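Local coordinates for protein (hdlp (histone deacetylase-like protein)) (Aquifex aeolicus, PDB 1C3P) that probably works as a zinc-dependent deacetylase of the histone deacetylase family and has been linked to acetoin breakdown, at residues 67-72 against 142-147; 153-158 against 177-182; 216-221 against 240-245; 231-236 against 362-367. All blocks are in the same frame, centred on the assembly; numbering follows the deposited sequence.

In the fold
The four contacts are spread over the outer layers of an alpha/beta fold built on a parallel sheet, and none lies at the zinc site. Contacts 1, 2 and 3 are buried, contact 4 only partly so. Contacts 1 and 2 share helix 146-156, the first at its N-terminal approach and the second at its C-terminal end. Contacts 3 and 4 share helix 228-245 and touch each other, beside the sheet-edge strand 217-222. Contact 1 is carried by apolar side chains. Contact 2 is mixed, an arginine meeting an aromatic edge and a threonine. Contact 3 is aliphatic packing between sheet and helix, whereas contact 4 sets the start of a lysine chain against a phenylalanine.

Contact 1: 67-72 against 142-147; sequences NTLMEA and CYINNP. Unlike the reference sequence in segment 142-147: Asn-146 (reference Asp).
Leu-69, on one turn of helix 63-75, faces the irregular residues 142-145, which lead into helix 146-156. The backbones come nearest at Leu-69 and Tyr-143, whose CA atoms are 8.0 Å apart, and no hydrogen bond joins the two segments. That spacing leaves room for one layer of side chains, and Leu-69 supplies most of it.

Both methyls of the leucine lie against CB of Tyr-143. Beyond that, Leu-69 CD2 lies 4.0 Å from CD2 of the Tyr-143 ring, which it meets obliquely. CD1 lies over toward the backbone, 3.9 Å from Tyr-143 O, and its other neighbour is CG1 of Ile-144 at 4.1 Å. With CG placed anti to the carbonyl carbon (chi1 -66°), the leucine directs its forked end into the gap. A leucine suits this place because its two branches can serve a ring and an aliphatic chain at once. It meets mainly carbon; the carbonyl O of Tyr-143 that it also touches is bonded to Tyr-65 OH, and the phenol OH to Pro-94 O. A buried tyrosine can thus be apolar on its flank and polar at its end.

Asn-145 stands at the N-cap of helix 146-156, its OD1 receiving the amide of Ala-148. Ile-144 also packs against Ser-103 and Thr-107 of helix 98-118 and Leu-57 of helix 54-57, placing this apolar contact where several helices meet the start of helix 146-156.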
# COMPACT_ATOMS: atom_id res chain seq x y z
N ASN A 67 -15.64 16.48 7.07
CA ASN A 67 -16.54 17.48 6.48
C ASN A 67 -15.78 18.46 5.59
O ASN A 67 -16.31 18.92 4.57
CB ASN A 67 -17.33 18.26 7.53
CG ASN A 67 -18.40 17.41 8.21
OD1 ASN A 67 -18.82 16.39 7.69
ND2 ASN A 67 -18.85 17.86 9.37
N THR A 68 -14.54 18.76 5.97
CA THR A 68 -13.73 19.67 5.18
C THR A 68 -13.37 19.05 3.84
O THR A 68 -13.38 19.73 2.81
CB THR A 68 -12.45 20.07 5.93
OG1 THR A 68 -12.80 20.78 7.13
CG2 THR A 68 -11.60 20.99 5.07
N LEU A 69 -13.06 17.76 3.83
CA LEU A 69 -12.73 17.10 2.57
C LEU A 69 -13.95 17.13 1.64
O LEU A 69 -13.82 17.35 0.43
CB LEU A 69 -12.32 15.64 2.80
CG LEU A 69 -11.02 15.37 3.57
CD1 LEU A 69 -10.87 13.87 3.82
CD2 LEU A 69 -9.85 15.89 2.78
N MET A 70 -15.13 16.89 2.19
CA MET A 70 -16.34 16.89 1.37
C MET A 70 -16.66 18.27 0.81
O MET A 70 -17.08 18.38 -0.34
CB MET A 70 -17.53 16.41 2.18
CG MET A 70 -17.34 15.00 2.74
SD MET A 70 -18.78 14.43 3.70
CE MET A 70 -19.90 14.06 2.37
N GLU A 71 -16.49 19.30 1.62
CA GLU A 71 -16.77 20.67 1.18
C GLU A 71 -15.73 21.13 0.16
O GLU A 71 -16.07 21.70 -0.88
CB GLU A 71 -16.77 21.62 2.38
CG GLU A 71 -17.05 23.05 2.01
CD GLU A 71 -18.53 23.32 1.77
OE1 GLU A 71 -18.89 24.52 1.66
OE2 GLU A 71 -19.32 22.36 1.71
N ALA A 72 -14.46 20.87 0.45
CA ALA A 72 -13.40 21.27 -0.47
C ALA A 72 -13.59 20.63 -1.85
O ALA A 72 -13.46 21.29 -2.88
CB ALA A 72 -12.04 20.86 0.08
N CYS A 142 -2.15 11.21 0.74
CA CYS A 142 -3.30 10.52 1.32
C CYS A 142 -4.23 11.44 2.10
O CYS A 142 -3.77 12.30 2.87
CB CYS A 142 -2.81 9.40 2.25
SG CYS A 142 -1.75 8.18 1.45
N TYR A 143 -5.54 11.26 1.91
CA TYR A 143 -6.55 12.05 2.60
C TYR A 143 -7.32 11.22 3.62
O TYR A 143 -7.75 11.74 4.65
CB TYR A 143 -7.57 12.66 1.63
CG TYR A 143 -6.95 13.42 0.48
CD1 TYR A 143 -6.53 12.74 -0.67
CD2 TYR A 143 -6.78 14.80 0.53
CE1 TYR A 143 -5.96 13.44 -1.75
CE2 TYR A 143 -6.22 15.50 -0.54
CZ TYR A 143 -5.81 14.81 -1.68
OH TYR A 143 -5.30 15.50 -2.76
N ILE A 144 -7.49 9.93 3.34
CA ILE A 144 -8.19 9.04 4.26
C ILE A 144 -7.29 7.84 4.49
O ILE A 144 -6.76 7.26 3.54
CB ILE A 144 -9.52 8.59 3.66
CG1 ILE A 144 -10.38 9.82 3.35
CG2 ILE A 144 -10.21 7.58 4.58
CD1 ILE A 144 -11.77 9.52 2.77
N ASN A 145 -7.09 7.46 5.75
CA ASN A 145 -6.22 6.33 6.08
C ASN A 145 -7.06 5.04 6.14
O ASN A 145 -7.59 4.70 7.20
CB ASN A 145 -5.54 6.60 7.43
CG ASN A 145 -4.36 5.68 7.68
OD1 ASN A 145 -4.47 4.47 7.58
ND2 ASN A 145 -3.21 6.27 7.98
N ASN A 146 -7.20 4.32 5.03
CA ASN A 146 -8.06 3.12 5.07
C ASN A 146 -7.48 2.05 5.99
O ASN A 146 -8.22 1.31 6.63
CB ASN A 146 -8.38 2.62 3.66
CG ASN A 146 -7.16 2.15 2.91
OD1 ASN A 146 -6.91 0.96 2.83
ND2 ASN A 146 -6.38 3.10 2.38
N PRO A 147 -6.14 1.91 6.05
CA PRO A 147 -5.67 0.88 6.98
C PRO A 147 -6.17 1.16 8.43
O PRO A 147 -6.57 0.23 9.15
CB PRO A 147 -4.16 0.98 6.87
CG PRO A 147 -3.97 1.35 5.39
CD PRO A 147 -5.00 2.50 5.31

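Contact 2: 153-158 against 177-182; sequences YLRKKG and EAFYDT
Arg-155 carries a mixed polar and aromatic contact, reaching from the end of helix 146-156 to Phe-179 at the end of helix 173-179 and Thr-182 in the turn after it. In this alpha/beta fold the chain runs from the first helix through strand 162-166 of the parallel sheet to the second. Both helices give way to tight turns here: Gly-158 closes the first in a Schellman motif, its positive phi (106°) being easy for a residue without a side chain, and Phe-179 to Thr-182 form a type I beta turn.

The turn presents Phe-179 and Thr-182 together to the arginine. NH1 comes up at the edge of the phenylalanine ring, in its plane, 3.9 Å from CE2, with the guanidinium and ring planes 68° apart. Arginine suits the place because its long chain spans backbones whose nearest CA atoms are 11.5 Å apart, and a bend at chi3 (82°) turns the guanidinium toward its partners. NH1 forms a salt bridge with Glu-152, and NH2 bonds to OE1 of Gln-184, whose backbone N is bound by Thr-182 OG1. Arg-155 NH2 lies 3.5 Å from Thr-182 OG1, at an angle too poor for a hydrogen bond.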
# COMPACT_ATOMS: atom_id res chain seq x y z
N TYR A 153 -12.16 -0.83 12.49
CA TYR A 153 -13.36 -1.60 12.16
C TYR A 153 -13.24 -2.95 12.88
O TYR A 153 -14.20 -3.43 13.50
CB TYR A 153 -13.44 -1.80 10.64
CG TYR A 153 -14.56 -2.72 10.19
CD1 TYR A 153 -15.86 -2.24 9.97
CD2 TYR A 153 -14.32 -4.07 10.01
CE1 TYR A 153 -16.88 -3.12 9.57
CE2 TYR A 153 -15.31 -4.94 9.61
CZ TYR A 153 -16.58 -4.47 9.39
OH TYR A 153 -17.53 -5.39 8.97
N LEU A 154 -12.06 -3.54 12.82
CA LEU A 154 -11.82 -4.84 13.47
C LEU A 154 -11.88 -4.71 15.00
O LEU A 154 -12.43 -5.59 15.69
CB LEU A 154 -10.46 -5.40 13.02
CG LEU A 154 -10.42 -5.95 11.59
CD1 LEU A 154 -8.96 -6.14 11.13
CD2 LEU A 154 -11.21 -7.28 11.53
N ARG A 155 -11.33 -3.63 15.55
CA ARG A 155 -11.39 -3.45 17.00
C ARG A 155 -12.85 -3.40 17.45
O ARG A 155 -13.21 -3.99 18.47
CB ARG A 155 -10.65 -2.18 17.44
CG ARG A 155 -9.14 -2.21 17.08
CD ARG A 155 -8.41 -0.92 17.43
NE ARG A 155 -8.02 -0.87 18.83
CZ ARG A 155 -7.45 0.18 19.41
NH1 ARG A 155 -7.22 1.28 18.71
NH2 ARG A 155 -7.08 0.11 20.69
N LYS A 156 -13.69 -2.72 16.69
CA LYS A 156 -15.10 -2.63 17.07
C LYS A 156 -15.77 -4.01 17.02
O LYS A 156 -16.72 -4.27 17.77
CB LYS A 156 -15.86 -1.64 16.18
CG LYS A 156 -17.31 -1.43 16.62
CD LYS A 156 -17.97 -0.25 15.94
CE LYS A 156 -17.30 1.06 16.34
NZ LYS A 156 -17.40 1.34 17.81
N LYS A 157 -15.26 -4.88 16.16
CA LYS A 157 -15.78 -6.25 16.03
C LYS A 157 -15.29 -7.14 17.18
O LYS A 157 -15.73 -8.28 17.32
CB LYS A 157 -15.36 -6.89 14.70
CG LYS A 157 -16.06 -6.35 13.45
CD LYS A 157 -17.56 -6.57 13.52
CE LYS A 157 -18.26 -6.02 12.27
NZ LYS A 157 -19.75 -6.06 12.38
N GLY A 158 -14.38 -6.62 18.00
CA GLY A 158 -13.88 -7.39 19.13
C GLY A 158 -12.48 -7.95 19.02
O GLY A 158 -12.00 -8.65 19.92
N GLU A 177 1.17 6.60 13.93
CA GLU A 177 0.59 7.53 14.90
C GLU A 177 -0.73 7.02 15.45
O GLU A 177 -1.00 7.09 16.65
CB GLU A 177 0.38 8.89 14.23
CG GLU A 177 -0.17 9.96 15.18
CD GLU A 177 -0.26 11.31 14.50
OE1 GLU A 177 -1.37 11.73 14.11
OE2 GLU A 177 0.80 11.95 14.34
N ALA A 178 -1.55 6.48 14.55
CA ALA A 178 -2.86 5.97 14.93
C ALA A 178 -2.88 4.90 16.03
O ALA A 178 -3.80 4.84 16.85
CB ALA A 178 -3.57 5.44 13.69
N PHE A 179 -1.85 4.06 16.06
CA PHE A 179 -1.81 2.98 17.04
C PHE A 179 -0.57 2.97 17.90
O PHE A 179 -0.27 1.96 18.55
CB PHE A 179 -1.93 1.66 16.29
CG PHE A 179 -3.14 1.62 15.43
CD1 PHE A 179 -3.04 1.76 14.04
CD2 PHE A 179 -4.40 1.55 16.01
CE1 PHE A 179 -4.19 1.85 13.24
CE2 PHE A 179 -5.56 1.64 15.22
CZ PHE A 179 -5.45 1.79 13.83
N TYR A 180 0.12 4.10 17.92
CA TYR A 180 1.36 4.24 18.65
C TYR A 180 1.20 3.97 20.15
O TYR A 180 2.10 3.44 20.81
CB TYR A 180 1.91 5.65 18.46
CG TYR A 180 3.40 5.70 18.55
CD1 TYR A 180 4.04 6.54 19.45
CD2 TYR A 180 4.19 4.91 17.69
CE1 TYR A 180 5.42 6.62 19.50
CE2 TYR A 180 5.57 4.98 17.73
CZ TYR A 180 6.18 5.84 18.64
OH TYR A 180 7.54 5.92 18.69
N ASP A 181 0.03 4.36 20.65
CA ASP A 181 -0.37 4.27 22.05
C ASP A 181 -0.99 2.95 22.56
O ASP A 181 -1.21 2.79 23.77
CB ASP A 181 -1.32 5.45 22.32
CG ASP A 181 -2.43 5.11 23.28
OD1 ASP A 181 -3.21 4.17 22.99
OD2 ASP A 181 -2.55 5.80 24.31
N THR A 182 -1.27 2.01 21.68
CA THR A 182 -1.90 0.78 22.13
C THR A 182 -1.14 -0.51 21.88
O THR A 182 -0.35 -0.62 20.95
CB THR A 182 -3.32 0.62 21.51
OG1 THR A 182 -3.90 -0.60 21.95
CG2 THR A 182 -3.26 0.61 19.98

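Contact 3: 216-221 against 240-245; sequences YNLNIP and EIVKEV
Leu-218 is set nearly perpendicular to Ile-241, the leucine projecting from strand 217-222 and the isoleucine from helix 228-245. The meeting is made by single branches: CD1 of Leu-218 touches CG2 of Ile-241 at 3.8 Å, with CB of the isoleucine next at 4.2 Å. CB of Leu-218 points toward the helix, and with CG opposite the backbone N (chi1 -159°) and the chain extended, CD1 reaches farther that way. On the isoleucine it is the short CG2 branch, rather than the longer CG1 arm, that receives the leucine.

The same CD1 lies 4.3 Å from CG2 of Val-242, so one methyl sits against two successive residues of the helix. Branched aliphatic residues suit such an interface, since they give compact apolar surfaces and need no polar partner. Val-242 further rests on Phe-186 of the adjacent strand 185-192 and on Phe-286 of helix 272-286, while Ile-241 also touches Ala-371 of helix 362-372.

Nearest CA atoms, those of Leu-218 and Val-242, are 8.2 Å apart. This apolar layer is the usual helix-on-sheet packing of a parallel alpha/beta fold, here that of the arginase clan; strand 217-222 and helix 228-245 begin a beta-alpha-beta crossover to strand 250-254.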
# COMPACT_ATOMS: atom_id res chain seq x y z
N TYR A 216 5.26 -2.12 20.55
CA TYR A 216 4.33 -2.63 19.55
C TYR A 216 4.34 -1.88 18.22
O TYR A 216 3.35 -1.88 17.49
CB TYR A 216 2.90 -2.67 20.13
CG TYR A 216 2.75 -3.66 21.27
CD1 TYR A 216 3.35 -3.43 22.51
CD2 TYR A 216 2.07 -4.87 21.08
CE1 TYR A 216 3.27 -4.36 23.54
CE2 TYR A 216 1.98 -5.82 22.11
CZ TYR A 216 2.59 -5.56 23.33
OH TYR A 216 2.54 -6.50 24.33
N ASN A 217 5.45 -1.24 17.92
CA ASN A 217 5.63 -0.54 16.66
C ASN A 217 7.06 -0.89 16.28
O ASN A 217 7.95 -0.78 17.10
CB ASN A 217 5.47 0.97 16.81
CG ASN A 217 5.59 1.70 15.48
OD1 ASN A 217 6.65 2.24 15.13
ND2 ASN A 217 4.51 1.70 14.72
N LEU A 218 7.28 -1.31 15.04
CA LEU A 218 8.63 -1.68 14.64
C LEU A 218 8.89 -1.16 13.25
O LEU A 218 8.24 -1.59 12.30
CB LEU A 218 8.78 -3.21 14.64
CG LEU A 218 10.21 -3.78 14.73
CD1 LEU A 218 10.21 -5.24 14.31
CD2 LEU A 218 11.15 -3.01 13.86
N ASN A 219 9.83 -0.23 13.15
CA ASN A 219 10.22 0.33 11.86
C ASN A 219 11.55 -0.28 11.45
O ASN A 219 12.47 -0.36 12.25
CB ASN A 219 10.41 1.86 11.92
CG ASN A 219 9.12 2.61 12.14
OD1 ASN A 219 8.07 2.22 11.63
ND2 ASN A 219 9.19 3.73 12.88
N ILE A 220 11.66 -0.70 10.19
CA ILE A 220 12.91 -1.28 9.69
C ILE A 220 13.35 -0.35 8.55
O ILE A 220 12.99 -0.54 7.39
CB ILE A 220 12.65 -2.71 9.15
CG1 ILE A 220 12.06 -3.61 10.24
CG2 ILE A 220 13.94 -3.27 8.57
CD1 ILE A 220 13.01 -3.99 11.37
N PRO A 221 14.17 0.68 8.86
CA PRO A 221 14.62 1.62 7.83
C PRO A 221 15.71 0.95 7.01
O PRO A 221 16.62 0.36 7.58
CB PRO A 221 15.16 2.80 8.66
CG PRO A 221 14.67 2.51 10.09
CD PRO A 221 14.78 1.03 10.14
N GLU A 240 10.27 -12.44 12.46
CA GLU A 240 10.61 -13.30 13.59
C GLU A 240 10.52 -12.49 14.89
O GLU A 240 10.06 -12.99 15.92
CB GLU A 240 12.02 -13.89 13.39
CG GLU A 240 12.47 -14.84 14.49
CD GLU A 240 13.68 -15.67 14.09
OE1 GLU A 240 14.71 -15.08 13.70
OE2 GLU A 240 13.59 -16.92 14.15
N ILE A 241 10.93 -11.23 14.82
CA ILE A 241 10.87 -10.34 15.97
C ILE A 241 9.42 -10.14 16.39
O ILE A 241 9.08 -10.19 17.57
CB ILE A 241 11.50 -8.96 15.66
CG1 ILE A 241 13.00 -9.11 15.42
CG2 ILE A 241 11.22 -7.97 16.81
CD1 ILE A 241 13.70 -7.82 15.02
N VAL A 242 8.55 -9.92 15.41
CA VAL A 242 7.14 -9.71 15.70
C VAL A 242 6.53 -10.99 16.26
O VAL A 242 5.86 -10.96 17.30
CB VAL A 242 6.36 -9.32 14.44
CG1 VAL A 242 4.87 -9.23 14.76
CG2 VAL A 242 6.87 -7.98 13.90
N LYS A 243 6.77 -12.10 15.58
CA LYS A 243 6.22 -13.38 16.00
C LYS A 243 6.59 -13.73 17.43
O LYS A 243 5.77 -14.28 18.16
CB LYS A 243 6.69 -14.51 15.09
CG LYS A 243 6.15 -15.87 15.54
CD LYS A 243 6.81 -17.05 14.83
CE LYS A 243 6.49 -17.09 13.35
NZ LYS A 243 7.14 -18.27 12.70
N GLU A 244 7.80 -13.41 17.86
CA GLU A 244 8.19 -13.76 19.23
C GLU A 244 7.52 -12.90 20.30
O GLU A 244 7.49 -13.28 21.47
CB GLU A 244 9.71 -13.66 19.40
CG GLU A 244 10.51 -14.54 18.44
CD GLU A 244 11.99 -14.59 18.77
OE1 GLU A 244 12.77 -15.15 17.97
OE2 GLU A 244 12.38 -14.07 19.85
N VAL A 245 6.98 -11.76 19.90
CA VAL A 245 6.34 -10.86 20.84
C VAL A 245 4.84 -10.65 20.64
O VAL A 245 4.14 -10.22 21.55
CB VAL A 245 7.01 -9.46 20.78
CG1 VAL A 245 6.27 -8.47 21.66
CG2 VAL A 245 8.45 -9.58 21.23

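Contact 4: 231-236 against 362-367; sequences FLFALE and KEVKDT
Phe-233 of helix 228-245 makes its apolar contact with Val-364 of helix 362-372 through ring carbons CD2 and CE2. CD2 of the phenylalanine lies 3.9 Å from CG1 of the valine, and CE2 is a little farther from the same methyl, at 4.2 Å. The two side chains run antiparallel alongside one another, and the methyl approaches the ring obliquely. CB of Phe-233 already points at helix 362-372, and with CG opposite the backbone N (chi1 170°) the ring extends on toward it. In Val-364 the CG1 branch is likewise turned away from its own N (chi1 178°). A beta-branched valine suits a buried helix face: it is short and stiff and sets a methyl against the ring.

This is helix-on-helix packing at the outside of the alpha/beta fold, where the C-terminal helix 362-372 lies against the helix that follows strand 217-222. Leu-368, one turn beyond Val-364, continues the apolar surface by touching both Phe-233 and Ala-234, and Ala-234 in turn reaches Leu-190 of strand 185-192.

The remaining contact joins the aromatic ring to the aliphatic part of a charged residue. The stem of Lys-365 is set roughly perpendicular to Phe-233, its CG 4.0 Å from CZ of the ring, while CE2 of Phe-233 stands 4.0 Å from Lys-365 CA. Lysine fits an exposed border of this kind because its first methylenes can lie against an aromatic ring while the chain, extended beyond CG, carries NZ away from the phenylalanine.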
# COMPACT_ATOMS: atom_id res chain seq x y z
N PHE A 231 16.20 -7.04 0.98
CA PHE A 231 14.80 -6.84 1.34
C PHE A 231 14.25 -8.10 2.04
O PHE A 231 13.69 -8.01 3.13
CB PHE A 231 13.96 -6.54 0.09
CG PHE A 231 12.53 -6.15 0.39
CD1 PHE A 231 12.24 -4.95 1.04
CD2 PHE A 231 11.48 -6.98 0.03
CE1 PHE A 231 10.93 -4.58 1.32
CE2 PHE A 231 10.16 -6.62 0.30
CZ PHE A 231 9.88 -5.42 0.95
N LEU A 232 14.42 -9.26 1.42
CA LEU A 232 13.90 -10.50 2.01
C LEU A 232 14.57 -10.86 3.33
O LEU A 232 13.93 -11.39 4.21
CB LEU A 232 14.01 -11.65 1.01
CG LEU A 232 13.19 -11.41 -0.27
CD1 LEU A 232 13.55 -12.50 -1.28
CD2 LEU A 232 11.70 -11.39 0.00
N PHE A 233 15.86 -10.58 3.45
CA PHE A 233 16.57 -10.83 4.70
C PHE A 233 15.89 -10.02 5.80
O PHE A 233 15.55 -10.54 6.88
CB PHE A 233 18.02 -10.33 4.59
CG PHE A 233 18.76 -10.31 5.91
CD1 PHE A 233 19.43 -11.45 6.37
CD2 PHE A 233 18.84 -9.14 6.65
CE1 PHE A 233 20.16 -11.41 7.55
CE2 PHE A 233 19.57 -9.09 7.85
CZ PHE A 233 20.24 -10.23 8.30
N ALA A 234 15.70 -8.73 5.53
CA ALA A 234 15.09 -7.82 6.48
C ALA A 234 13.68 -8.27 6.85
O ALA A 234 13.27 -8.21 8.01
CB ALA A 234 15.05 -6.38 5.88
N LEU A 235 12.94 -8.71 5.85
CA LEU A 235 11.56 -9.16 6.07
C LEU A 235 11.50 -10.39 6.99
O LEU A 235 10.77 -10.40 7.99
CB LEU A 235 10.93 -9.52 4.72
CG LEU A 235 9.44 -9.24 4.48
CD1 LEU A 235 8.90 -10.36 3.60
CD2 LEU A 235 8.66 -9.14 5.79
N GLU A 236 12.27 -11.42 6.66
CA GLU A 236 12.29 -12.65 7.46
C GLU A 236 12.69 -12.40 8.91
O GLU A 236 12.06 -12.92 9.84
CB GLU A 236 13.26 -13.67 6.85
CG GLU A 236 12.99 -13.99 5.40
CD GLU A 236 14.08 -14.83 4.77
OE1 GLU A 236 15.26 -14.37 4.72
OE2 GLU A 236 13.76 -15.94 4.33
N LYS A 362 26.42 -4.89 5.49
CA LYS A 362 26.57 -4.89 6.95
C LYS A 362 25.54 -3.97 7.60
O LYS A 362 25.01 -4.29 8.66
CB LYS A 362 27.99 -4.44 7.35
CG LYS A 362 29.08 -5.44 7.03
CD LYS A 362 29.06 -5.79 5.55
CE LYS A 362 29.21 -4.54 4.70
NZ LYS A 362 28.94 -4.85 3.30
N GLU A 363 25.27 -2.83 6.97
CA GLU A 363 24.28 -1.86 7.47
C GLU A 363 22.95 -2.52 7.75
O GLU A 363 22.31 -2.28 8.78
CB GLU A 363 23.94 -0.82 6.42
CG GLU A 363 24.99 0.12 6.00
CD GLU A 363 24.48 0.99 4.88
OE1 GLU A 363 23.39 1.59 5.06
OE2 GLU A 363 25.15 1.06 3.83
N VAL A 364 22.51 -3.31 6.79
CA VAL A 364 21.23 -3.99 6.92
C VAL A 364 21.28 -5.00 8.06
O VAL A 364 20.35 -5.05 8.89
CB VAL A 364 20.83 -4.69 5.63
CG1 VAL A 364 19.53 -5.43 5.85
CG2 VAL A 364 20.67 -3.67 4.49
N LYS A 365 22.35 -5.77 8.14
CA LYS A 365 22.47 -6.74 9.23
C LYS A 365 22.47 -6.02 10.57
O LYS A 365 21.83 -6.47 11.53
CB LYS A 365 23.75 -7.58 9.07
CG LYS A 365 23.78 -8.44 7.83
CD LYS A 365 25.02 -9.33 7.79
CE LYS A 365 25.03 -10.20 6.53
NZ LYS A 365 26.20 -11.12 6.46
N ASP A 366 23.19 -4.90 10.65
CA ASP A 366 23.23 -4.16 11.90
C ASP A 366 21.85 -3.63 12.32
O ASP A 366 21.49 -3.68 13.49
CB ASP A 366 24.22 -2.98 11.83
CG ASP A 366 25.66 -3.43 11.63
OD1 ASP A 366 26.00 -4.57 12.02
OD2 ASP A 366 26.46 -2.62 11.12
N THR A 367 21.09 -3.12 11.36
CA THR A 367 19.75 -2.60 11.67
C THR A 367 18.88 -3.70 12.28
O THR A 367 18.23 -3.49 13.32
CB THR A 367 19.10 -2.04 10.41
OG1 THR A 367 19.84 -0.90 9.97
CG2 THR A 367 17.66 -1.64 10.68